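Local structure of nitrogenase molybdenum-iron protein beta chain (Clostridium pasteurianum, 4WES) at residues Ser82-Lys85 against Thr86-Asn90; Asp322-Ile325 against Ala326-Lys329. The protein forms, with the alpha chain, the molybdenum-iron component of nitrogenase, which carries an [8Fe-7S] cluster at each alpha-beta pair and reduces dinitrogen to ammonium. All blocks are in the same frame, centred on the assembly; numbering follows the deposited sequence.

Interaction 1. Residues Ser82-Lys85 against Thr86-Asn90; sequences SNIK and TAVKN
Thr86 N meets Ser82 O at 3.0 Å, one of a run of i to i+4 backbone hydrogen bonds within helix 81-95. Ala87 N follows on Asn83 O at 2.8 Å and Val88 N on Ile84 O at 3.0 Å, whereas Lys89 N to Lys85 O, at 3.4 Å, is weak.

Among polar side chains, Thr86 turns back on its own helix: OG1 stands beside the backbone N (chi1 -64°) and comes within 3.1 Å of Ser82 O, although where its proton goes is not settled. Ser82 OG makes a weak bond to Asn83 OD1.

Apolar contact is thinner. Ile84 CG1 and Val88 CG2 only just meet, at 4.5 Å, their side chains packing on strand 99-104 and helix 115-125, with Ile84 also on strand 38-43. Side-chain carbons press on backbone carbonyl oxygens too: Val88 CG2 rests 3.4 Å from Ile84 O, and Lys89 lays CG against Lys85 O.

The chemistry implies a helix with two neighbours. Ile84 and Val88 face their own chain, where Ser69 and Gln121 hold the polar ends of Asn83 and Lys85; Thr86, Ala87, Lys89 and Asn90 meet the alpha chain by packing, plus Asn90 hydrogen bonds to its Thr17 and Pro45.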
# COMPACT_ATOMS: atom_id res chain seq x y z
N SER B 82 -31.16 25.34 31.05
CA SER B 82 -30.19 26.05 31.91
C SER B 82 -28.76 25.69 31.49
O SER B 82 -27.88 26.56 31.45
CB SER B 82 -30.38 25.74 33.39
OG SER B 82 -30.23 24.34 33.61
N ASN B 83 -28.54 24.42 31.16
CA ASN B 83 -27.21 23.98 30.79
C ASN B 83 -26.69 24.68 29.54
O ASN B 83 -25.54 25.10 29.51
CB ASN B 83 -27.16 22.49 30.50
CG ASN B 83 -27.55 21.66 31.67
OD1 ASN B 83 -28.73 21.76 32.10
ND2 ASN B 83 -26.64 20.81 32.18
N ILE B 84 -27.52 24.77 28.49
CA ILE B 84 -27.03 25.35 27.27
C ILE B 84 -26.84 26.87 27.43
O ILE B 84 -25.94 27.43 26.86
CB ILE B 84 -27.86 24.98 26.05
CG1 ILE B 84 -27.07 25.29 24.77
CG2 ILE B 84 -29.22 25.68 26.03
CD1 ILE B 84 -27.67 24.74 23.52
N LYS B 85 -27.68 27.51 28.24
CA LYS B 85 -27.52 28.94 28.49
C LYS B 85 -26.21 29.23 29.22
O LYS B 85 -25.47 30.15 28.89
CB LYS B 85 -28.72 29.46 29.27
CG LYS B 85 -29.98 29.46 28.44
CD LYS B 85 -31.16 29.81 29.33
CE LYS B 85 -32.46 29.52 28.65
NZ LYS B 85 -33.56 29.91 29.57
N THR B 86 -25.89 28.40 30.20
CA THR B 86 -24.61 28.50 30.89
C THR B 86 -23.46 28.19 29.95
O THR B 86 -22.45 28.89 29.94
CB THR B 86 -24.55 27.53 32.08
OG1 THR B 86 -25.56 27.94 33.02
CG2 THR B 86 -23.20 27.48 32.73
N ALA B 87 -23.62 27.16 29.13
CA ALA B 87 -22.56 26.81 28.20
C ALA B 87 -22.18 27.94 27.27
O ALA B 87 -21.01 28.25 27.10
CB ALA B 87 -22.95 25.60 27.37
N VAL B 88 -23.18 28.62 26.70
CA VAL B 88 -22.92 29.66 25.72
C VAL B 88 -22.13 30.81 26.36
O VAL B 88 -21.22 31.40 25.71
CB VAL B 88 -24.23 30.09 25.06
CG1 VAL B 88 -24.15 31.42 24.34
CG2 VAL B 88 -24.70 29.02 24.11
N LYS B 89 -22.42 31.13 27.63
CA LYS B 89 -21.68 32.19 28.31
C LYS B 89 -20.21 31.81 28.49
O LYS B 89 -19.32 32.66 28.34
CB LYS B 89 -22.31 32.53 29.66
CG LYS B 89 -23.76 32.97 29.55
CD LYS B 89 -24.33 33.35 30.91
CE LYS B 89 -25.84 33.20 30.95
NZ LYS B 89 -26.42 33.83 32.16
N ASN B 90 -19.94 30.55 28.81
CA ASN B 90 -18.55 30.09 28.94
C ASN B 90 -17.86 29.96 27.60
O ASN B 90 -16.65 30.28 27.49
CB ASN B 90 -18.49 28.79 29.72
CG ASN B 90 -18.76 29.03 31.19
OD1 ASN B 90 -18.02 29.77 31.84
ND2 ASN B 90 -19.81 28.39 31.73

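Interaction 2. Residues Asp322-Ile325 against Ala326-Lys329; sequences DEII and ALSK
Ser328 folds back over the preceding turn of helix 321-333 and gives two bonds to one acceptor, Ile324 O. Its hydroxyl OG lies 2.8 Å from Ile324 O, and its amide N reaches Ile324 O at 2.9 Å. The two donors come from opposite faces of the carbonyl plane, each tilted by about 30°, and so grip the oxygen between them. The torsion chi1 of -67° makes this possible by setting OG next to the backbone N, turned back toward the previous turn.

Ile324 lies alongside the same serine. Its CG2 branch passes 3.8 Å from Ser328 OG, while the other branch reaches toward Leu327, where Ile324 CD1 and Leu327 CD2 touch loosely at 4.5 Å. Leu327 CB sits 3.3 Å from Glu323 O, the carbonyl that receives its own amide. Ile324 and Ser328 both pack on Val341 of strand 337-343, and Leu327 and Ser328 on Leu317 of strand 314-318: this is the sheet-facing side of the helix in a beta-alpha-beta crossover. Helix 348-360 also covers Ser328, and Ile324 through Phe350.

The charged groups find their partners beyond the two segments. Asp322 accepts the amides of Tyr244 and Ala245 with its two carboxylate oxygens; Glu323 OE2 accepts Asp320 N and OE1 makes a salt bridge to Lys424 NZ; Lys329 pairs with Glu333 one turn on. The chemistry implies that a hydroxyl can be buried among apolar side chains of the sheet and helix 348-360 when the helix's own carbonyl takes its proton, leaving the neighbouring surface to apolar packing.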
# COMPACT_ATOMS: atom_id res chain seq x y z
N ASP B 322 -23.96 6.80 0.18
CA ASP B 322 -23.58 7.56 -1.01
C ASP B 322 -22.27 7.02 -1.61
O ASP B 322 -22.16 6.80 -2.81
CB ASP B 322 -23.44 9.05 -0.71
CG ASP B 322 -24.72 9.72 -0.19
OD1 ASP B 322 -25.81 9.39 -0.70
OD2 ASP B 322 -24.58 10.57 0.73
N GLU B 323 -21.27 6.86 -0.74
CA GLU B 323 -19.96 6.40 -1.17
C GLU B 323 -19.99 4.97 -1.70
O GLU B 323 -19.31 4.65 -2.67
CB GLU B 323 -18.94 6.51 0.02
CG GLU B 323 -19.21 5.55 1.20
CD GLU B 323 -18.32 5.64 2.48
OE1 GLU B 323 -17.52 6.64 2.48
OE2 GLU B 323 -18.37 4.63 3.40
N ILE B 324 -20.79 4.12 -1.06
CA ILE B 324 -20.83 2.71 -1.48
C ILE B 324 -21.64 2.51 -2.77
O ILE B 324 -21.30 1.67 -3.58
CB ILE B 324 -21.31 1.80 -0.33
CG1 ILE B 324 -20.32 1.82 0.84
CG2 ILE B 324 -21.55 0.38 -0.81
CD1 ILE B 324 -18.93 1.27 0.51
N ILE B 325 -22.68 3.33 -2.99
CA ILE B 325 -23.33 3.28 -4.28
C ILE B 325 -22.34 3.58 -5.40
O ILE B 325 -22.26 2.87 -6.39
CB ILE B 325 -24.53 4.25 -4.32
CG1 ILE B 325 -25.68 3.73 -3.43
CG2 ILE B 325 -25.02 4.49 -5.75
CD1 ILE B 325 -26.69 4.80 -3.10
N ALA B 326 -21.62 4.70 -5.26
CA ALA B 326 -20.70 5.10 -6.32
C ALA B 326 -19.51 4.12 -6.46
O ALA B 326 -19.11 3.78 -7.58
CB ALA B 326 -20.22 6.50 -6.07
N LEU B 327 -18.97 3.65 -5.33
CA LEU B 327 -17.86 2.70 -5.40
C LEU B 327 -18.33 1.40 -6.03
O LEU B 327 -17.56 0.78 -6.78
CB LEU B 327 -17.25 2.48 -4.02
CG LEU B 327 -16.10 1.47 -3.97
CD1 LEU B 327 -14.96 1.92 -4.86
CD2 LEU B 327 -15.64 1.30 -2.53
N SER B 328 -19.54 0.95 -5.71
CA SER B 328 -20.04 -0.27 -6.34
C SER B 328 -20.12 -0.15 -7.84
O SER B 328 -19.78 -1.07 -8.59
CB SER B 328 -21.41 -0.63 -5.75
OG SER B 328 -21.31 -1.02 -4.38
N LYS B 329 -20.58 1.02 -8.31
CA LYS B 329 -20.58 1.26 -9.76
C LYS B 329 -19.16 1.18 -10.31
O LYS B 329 -18.93 0.60 -11.36
CB LYS B 329 -21.23 2.64 -10.05
CG LYS B 329 -21.28 2.99 -11.53
CD LYS B 329 -22.17 2.06 -12.34
CE LYS B 329 -22.56 2.69 -13.70
NZ LYS B 329 -21.43 2.53 -14.60

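In the fold
Interactions 1 and 2 illustrate one local principle, backbone and side-chain groups meeting across one helical turn, in two distant parts of the beta chain. Their centres are about 42 Å apart and their nearest atoms about 27 Å, on opposite sides of the chain's centre. Interaction 1 comes first in sequence, on helix 81-95, beside the parallel sheet that includes strands 38-43 and 99-104. Interaction 2 follows much later, on helix 321-333, which links strands 314-318 and 337-343 of another parallel sheet. The first lies against the alpha chain, with the side chain of Asn83 about 12 Å from the bound [8Fe-7S] cluster; the second is internal packing that touches no other subunit.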